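Local coordinates for SusD family protein (Bacteroides uniformis, PDB 7KV1) that probably binds beta-glucan at the cell surface of a gut bacterium, as a SusD-like glycan-binding protein, at residues L71-W83 / R459-L472. Sequence-based numbering, arbitrary orientation.
Sequences LNIDGEIMGDNFW and RLEFVGEGKRYFDL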
loop_
_atom_site.group_PDB
_atom_site.type_symbol
_atom_site.label_atom_id
_atom_site.label_comp_id
_atom_site.label_asym_id
_atom_site.label_seq_id
_atom_site.Cartn_x
_atom_site.Cartn_y
_atom_site.Cartn_z
ATOM N N LEU A 71 -5.002 -0.367 -5.154
ATOM C CA LEU A 71 -3.583 -0.458 -4.718
ATOM C C LEU A 71 -3.406 -1.702 -3.837
ATOM O O LEU A 71 -2.297 -2.283 -3.870
ATOM C CB LEU A 71 -3.204 0.825 -3.971
ATOM C CG LEU A 71 -3.157 2.082 -4.851
ATOM C CD1 LEU A 71 -2.838 3.315 -4.031
ATOM C CD2 LEU A 71 -2.133 1.918 -5.966
ATOM N N ASN A 72 -4.397 -2.067 -3.009
ATOM C CA ASN A 72 -4.234 -3.241 -2.110
ATOM C C ASN A 72 -4.306 -4.509 -2.963
ATOM O O ASN A 72 -3.533 -5.442 -2.656
ATOM C CB ASN A 72 -5.175 -3.242 -0.893
ATOM C CG ASN A 72 -6.652 -3.282 -1.236
ATOM O OD1 ASN A 72 -7.076 -2.744 -2.268
ATOM N ND2 ASN A 72 -7.459 -3.893 -0.360
ATOM N N ILE A 73 -5.156 -4.562 -4.005
ATOM C CA ILE A 73 -5.188 -5.723 -4.934
ATOM C C ILE A 73 -3.782 -5.850 -5.547
ATOM O O ILE A 73 -3.217 -6.953 -5.516
ATOM C CB ILE A 73 -6.303 -5.620 -6.001
ATOM C CG1 ILE A 73 -7.694 -5.684 -5.359
ATOM C CG2 ILE A 73 -6.112 -6.690 -7.048
ATOM C CD1 ILE A 73 -8.818 -5.372 -6.310
ATOM N N ASP A 74 -3.238 -4.758 -6.068
ATOM C CA ASP A 74 -1.923 -4.771 -6.770
ATOM C C ASP A 74 -0.843 -5.253 -5.789
ATOM O O ASP A 74 0.033 -6.057 -6.199
ATOM C CB ASP A 74 -1.609 -3.400 -7.370
ATOM C CG ASP A 74 -2.551 -2.934 -8.478
ATOM O OD1 ASP A 74 -3.391 -3.753 -8.957
ATOM O OD2 ASP A 74 -2.431 -1.768 -8.874
ATOM N N GLY A 75 -0.928 -4.839 -4.515
ATOM C CA GLY A 75 0.044 -5.219 -3.484
ATOM C C GLY A 75 -0.185 -6.620 -2.927
ATOM O O GLY A 75 0.701 -7.123 -2.198
ATOM N N GLU A 76 -1.303 -7.280 -3.240
ATOM C CA GLU A 76 -1.635 -8.577 -2.602
ATOM C C GLU A 76 -1.474 -9.711 -3.625
ATOM O O GLU A 76 -1.038 -10.804 -3.228
ATOM C CB GLU A 76 -3.044 -8.545 -1.997
ATOM C CG GLU A 76 -3.197 -7.662 -0.779
ATOM C CD GLU A 76 -2.775 -8.290 0.536
ATOM O OE1 GLU A 76 -2.372 -9.465 0.533
ATOM O OE2 GLU A 76 -2.791 -7.576 1.540
ATOM N N ILE A 77 -1.814 -9.499 -4.889
ATOM C CA ILE A 77 -1.967 -10.633 -5.846
ATOM C C ILE A 77 -0.662 -11.409 -6.021
ATOM O O ILE A 77 -0.749 -12.590 -6.363
ATOM C CB ILE A 77 -2.581 -10.224 -7.196
ATOM C CG1 ILE A 77 -1.832 -9.082 -7.896
ATOM C CG2 ILE A 77 -4.069 -9.910 -6.994
ATOM C CD1 ILE A 77 -2.284 -8.859 -9.347
ATOM N N MET A 78 0.506 -10.813 -5.831
ATOM C CA MET A 78 1.775 -11.540 -6.069
ATOM C C MET A 78 2.220 -12.222 -4.777
ATOM O O MET A 78 3.177 -13.022 -4.832
ATOM C CB MET A 78 2.834 -10.593 -6.645
ATOM C CG MET A 78 2.446 -10.159 -8.042
ATOM S SD MET A 78 3.604 -9.038 -8.817
ATOM C CE MET A 78 3.175 -7.480 -8.031
ATOM N N GLY A 79 1.433 -12.041 -3.700
ATOM C CA GLY A 79 1.705 -12.581 -2.364
ATOM C C GLY A 79 0.979 -13.886 -2.118
ATOM O O GLY A 79 0.651 -14.542 -3.081
ATOM N N ASP A 80 0.695 -14.197 -0.862
ATOM C CA ASP A 80 0.163 -15.518 -0.439
ATOM C C ASP A 80 -1.110 -15.383 0.388
ATOM O O ASP A 80 -1.501 -16.414 0.906
ATOM C CB ASP A 80 1.221 -16.346 0.300
ATOM C CG ASP A 80 1.777 -15.677 1.546
ATOM O OD1 ASP A 80 1.481 -14.420 1.779
ATOM O OD2 ASP A 80 2.498 -16.406 2.275
ATOM N N ASN A 81 -1.760 -14.213 0.441
ATOM C CA ASN A 81 -2.968 -14.047 1.303
ATOM C C ASN A 81 -4.259 -14.437 0.544
ATOM O O ASN A 81 -5.245 -14.897 1.203
ATOM C CB ASN A 81 -3.129 -12.625 1.822
ATOM C CG ASN A 81 -2.218 -12.292 2.985
ATOM O OD1 ASN A 81 -1.864 -13.183 3.769
ATOM N ND2 ASN A 81 -1.835 -11.020 3.073
ATOM N N PHE A 82 -4.291 -14.209 -0.764
ATOM C CA PHE A 82 -5.546 -14.236 -1.568
ATOM C C PHE A 82 -5.351 -15.092 -2.810
ATOM O O PHE A 82 -4.229 -15.289 -3.263
ATOM C CB PHE A 82 -5.933 -12.828 -2.024
ATOM C CG PHE A 82 -6.326 -11.934 -0.879
ATOM C CD1 PHE A 82 -7.634 -11.948 -0.399
ATOM C CD2 PHE A 82 -5.365 -11.183 -0.206
ATOM C CE1 PHE A 82 -7.987 -11.181 0.696
ATOM C CE2 PHE A 82 -5.739 -10.383 0.860
ATOM C CZ PHE A 82 -7.038 -10.399 1.326
ATOM N N TRP A 83 -6.464 -15.470 -3.422
ATOM C CA TRP A 83 -6.502 -15.878 -4.840
ATOM C C TRP A 83 -6.948 -14.642 -5.627
ATOM O O TRP A 83 -7.496 -13.696 -5.022
ATOM C CB TRP A 83 -7.441 -17.067 -5.038
ATOM C CG TRP A 83 -7.196 -18.253 -4.168
ATOM C CD1 TRP A 83 -8.084 -18.801 -3.298
ATOM C CD2 TRP A 83 -6.006 -19.073 -4.114
ATOM N NE1 TRP A 83 -7.543 -19.909 -2.720
ATOM C CE2 TRP A 83 -6.262 -20.097 -3.170
ATOM C CE3 TRP A 83 -4.747 -19.023 -4.729
ATOM C CZ2 TRP A 83 -5.319 -21.065 -2.827
ATOM C CZ3 TRP A 83 -3.814 -19.991 -4.410
ATOM C CH2 TRP A 83 -4.102 -21.001 -3.477
ATOM N N ARG A 459 2.347 -9.990 8.995
ATOM C CA ARG A 459 1.433 -10.800 8.164
ATOM C C ARG A 459 0.045 -10.817 8.830
ATOM O O ARG A 459 -0.970 -10.646 8.141
ATOM C CB ARG A 459 1.952 -12.231 8.013
ATOM C CG ARG A 459 1.053 -13.061 7.110
ATOM C CD ARG A 459 1.328 -14.533 6.898
ATOM N NE ARG A 459 0.447 -14.873 5.764
ATOM C CZ ARG A 459 0.206 -16.091 5.308
ATOM N NH1 ARG A 459 0.755 -17.145 5.889
ATOM N NH2 ARG A 459 -0.639 -16.251 4.298
ATOM N N LEU A 460 0.002 -11.007 10.142
ATOM C CA LEU A 460 -1.280 -11.073 10.876
ATOM C C LEU A 460 -1.978 -9.701 10.852
ATOM O O LEU A 460 -3.247 -9.641 10.796
ATOM C CB LEU A 460 -1.037 -11.564 12.304
ATOM C CG LEU A 460 -0.447 -12.967 12.452
ATOM C CD1 LEU A 460 -0.083 -13.232 13.916
ATOM C CD2 LEU A 460 -1.429 -14.026 11.983
ATOM N N GLU A 461 -1.213 -8.623 10.903
ATOM C CA GLU A 461 -1.744 -7.271 11.171
ATOM C C GLU A 461 -2.325 -6.659 9.891
ATOM O O GLU A 461 -3.273 -5.880 10.021
ATOM C CB GLU A 461 -0.649 -6.405 11.782
ATOM C CG GLU A 461 -1.055 -4.988 12.177
ATOM C CD GLU A 461 -2.034 -4.890 13.329
ATOM O OE1 GLU A 461 -2.104 -5.855 14.091
ATOM O OE2 GLU A 461 -2.724 -3.825 13.454
ATOM N N PHE A 462 -1.785 -6.991 8.719
ATOM C CA PHE A 462 -1.978 -6.181 7.491
ATOM C C PHE A 462 -2.639 -6.970 6.356
ATOM O O PHE A 462 -2.526 -6.562 5.190
ATOM C CB PHE A 462 -0.643 -5.564 7.085
ATOM C CG PHE A 462 -0.105 -4.592 8.099
ATOM C CD1 PHE A 462 -0.824 -3.463 8.467
ATOM C CD2 PHE A 462 1.131 -4.798 8.676
ATOM C CE1 PHE A 462 -0.345 -2.609 9.440
ATOM C CE2 PHE A 462 1.640 -3.911 9.615
ATOM C CZ PHE A 462 0.891 -2.822 9.999
ATOM N N VAL A 463 -3.346 -8.051 6.658
ATOM C CA VAL A 463 -4.040 -8.832 5.595
ATOM C C VAL A 463 -4.950 -7.877 4.815
ATOM O O VAL A 463 -5.761 -7.210 5.427
ATOM C CB VAL A 463 -4.802 -10.058 6.128
ATOM C CG1 VAL A 463 -5.604 -10.732 5.028
ATOM C CG2 VAL A 463 -3.872 -11.039 6.805
ATOM N N GLY A 464 -4.777 -7.826 3.497
ATOM C CA GLY A 464 -5.652 -7.067 2.592
ATOM C C GLY A 464 -5.248 -5.607 2.505
ATOM O O GLY A 464 -6.007 -4.826 1.873
ATOM N N GLU A 465 -4.094 -5.245 3.071
ATOM C CA GLU A 465 -3.608 -3.839 3.091
ATOM C C GLU A 465 -2.381 -3.655 2.193
ATOM O O GLU A 465 -1.774 -2.569 2.242
ATOM C CB GLU A 465 -3.331 -3.437 4.548
ATOM C CG GLU A 465 -4.573 -3.436 5.413
ATOM C CD GLU A 465 -4.315 -2.932 6.818
ATOM O OE1 GLU A 465 -4.020 -1.728 6.993
ATOM O OE2 GLU A 465 -4.418 -3.757 7.737
ATOM N N GLY A 466 -2.033 -4.661 1.388
ATOM C CA GLY A 466 -0.977 -4.542 0.353
ATOM C C GLY A 466 0.437 -4.487 0.912
ATOM O O GLY A 466 1.293 -3.848 0.240
ATOM N N LYS A 467 0.710 -5.140 2.062
ATOM C CA LYS A 467 2.043 -5.137 2.720
ATOM C C LYS A 467 2.787 -6.455 2.456
ATOM O O LYS A 467 4.026 -6.434 2.298
ATOM C CB LYS A 467 1.918 -4.898 4.226
ATOM C CG LYS A 467 1.124 -3.656 4.580
ATOM C CD LYS A 467 1.763 -2.322 4.199
ATOM C CE LYS A 467 0.799 -1.176 4.481
ATOM N NZ LYS A 467 1.380 0.169 4.246
ATOM N N ARG A 468 2.065 -7.558 2.445
ATOM C CA ARG A 468 2.649 -8.909 2.575
ATOM C C ARG A 468 3.608 -9.178 1.425
ATOM O O ARG A 468 4.687 -9.712 1.717
ATOM C CB ARG A 468 1.522 -9.930 2.642
ATOM C CG ARG A 468 1.981 -11.373 2.703
ATOM C CD ARG A 468 2.867 -11.697 3.877
ATOM N NE ARG A 468 3.064 -13.133 3.842
ATOM C CZ ARG A 468 3.896 -13.850 4.596
ATOM N NH1 ARG A 468 4.711 -13.256 5.454
ATOM N NH2 ARG A 468 3.908 -15.171 4.460
ATOM N N TYR A 469 3.218 -8.912 0.171
ATOM C CA TYR A 469 4.113 -9.226 -0.972
ATOM C C TYR A 469 5.450 -8.480 -0.852
ATOM O O TYR A 469 6.515 -9.133 -0.922
ATOM C CB TYR A 469 3.446 -8.950 -2.314
ATOM C CG TYR A 469 4.407 -9.081 -3.454
ATOM C CD1 TYR A 469 4.938 -10.324 -3.782
ATOM C CD2 TYR A 469 4.769 -7.986 -4.203
ATOM C CE1 TYR A 469 5.846 -10.456 -4.822
ATOM C CE2 TYR A 469 5.657 -8.099 -5.262
ATOM C CZ TYR A 469 6.201 -9.339 -5.563
ATOM O OH TYR A 469 7.080 -9.459 -6.587
ATOM N N PHE A 470 5.420 -7.153 -0.697
ATOM C CA PHE A 470 6.646 -6.333 -0.505
ATOM C C PHE A 470 7.448 -6.799 0.724
ATOM O O PHE A 470 8.697 -6.848 0.594
ATOM C CB PHE A 470 6.320 -4.848 -0.465
ATOM C CG PHE A 470 5.713 -4.374 -1.763
ATOM C CD1 PHE A 470 6.242 -4.777 -2.979
ATOM C CD2 PHE A 470 4.603 -3.552 -1.761
ATOM C CE1 PHE A 470 5.672 -4.356 -4.174
ATOM C CE2 PHE A 470 4.034 -3.143 -2.947
ATOM C CZ PHE A 470 4.559 -3.549 -4.150
ATOM N N ASP A 471 6.804 -7.209 1.820
ATOM C CA ASP A 471 7.533 -7.765 3.002
ATOM C C ASP A 471 8.243 -9.075 2.618
ATOM O O ASP A 471 9.395 -9.283 3.080
ATOM C CB ASP A 471 6.639 -7.967 4.223
ATOM C CG ASP A 471 6.254 -6.648 4.867
ATOM O OD1 ASP A 471 6.988 -5.634 4.618
ATOM O OD2 ASP A 471 5.215 -6.615 5.587
ATOM N N LEU A 472 7.612 -9.952 1.835
ATOM C CA LEU A 472 8.238 -11.243 1.461
ATOM C C LEU A 472 9.459 -10.954 0.566
ATOM O O LEU A 472 10.497 -11.566 0.777
ATOM C CB LEU A 472 7.230 -12.145 0.746
ATOM C CG LEU A 472 6.184 -12.809 1.623
ATOM C CD1 LEU A 472 5.074 -13.417 0.767
ATOM C CD2 LEU A 472 6.829 -13.855 2.505
HETATM O O HOH W 1 2.769 -6.042 -0.688
HETATM O O HOH W 2 -0.803 -7.359 3.181
HETATM O O HOH W 3 -0.751 -9.877 5.447
#
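Gly75 on helix 71-76 packs against Gly466 in the loop between helices 451-461 and 468-474, their CA atoms 4.0 Å apart; a side chain on Gly75 would clash there. The loop makes a type II turn from Phe462 to Glu465, with Gly464 and Gly466 at positive phi. Glu76 reaches into this turn. Its OE2 accepts from Gly466 N at 3.0 Å, tilted from the carboxylate plane, and more weakly from Gly464 N. A water also donates to OE2 and ties it to Phe462 O and Lys467 N. OE1 takes an N-H from Asn81 ND2 on its syn side. Asn72 ND2 donates to Gly464 O at 2.8 Å, almost within its own amide plane.

Arg468 grips Asp80 side-on: NE meets OD1 and NH2 meets OD2, both at 2.9 Å and both on syn lone pairs. The carboxylate and guanidinium planes lie 18° apart. Arg459 CD covers one face of this guanidinium and Leu472 CD2 the other. Arg459 adds weak bonds to Asn81 OD1 and a long charge contact to Asp80. A leucine in place of Arg468 would probably leave the buried Asp80 carboxylate without its two-pronged partner. Tyr469 CG stands anti to the backbone N (chi1 172°), which lays the ring under Met78. Met78 CB sits over the face of the Tyr469 ring, 3.5 Å from its centroid, a CH-pi contact. The phenol OH bonds to Trp503.

The contact joins distant parts of the SusD-like chain in its buried interior. Tyr403 and Tyr405 of strand 403-407 adjoin helix 71-76, and Trp95 of helix 93-99 packs on Ile73 and Ile77. Helix 408-420 borders Phe462.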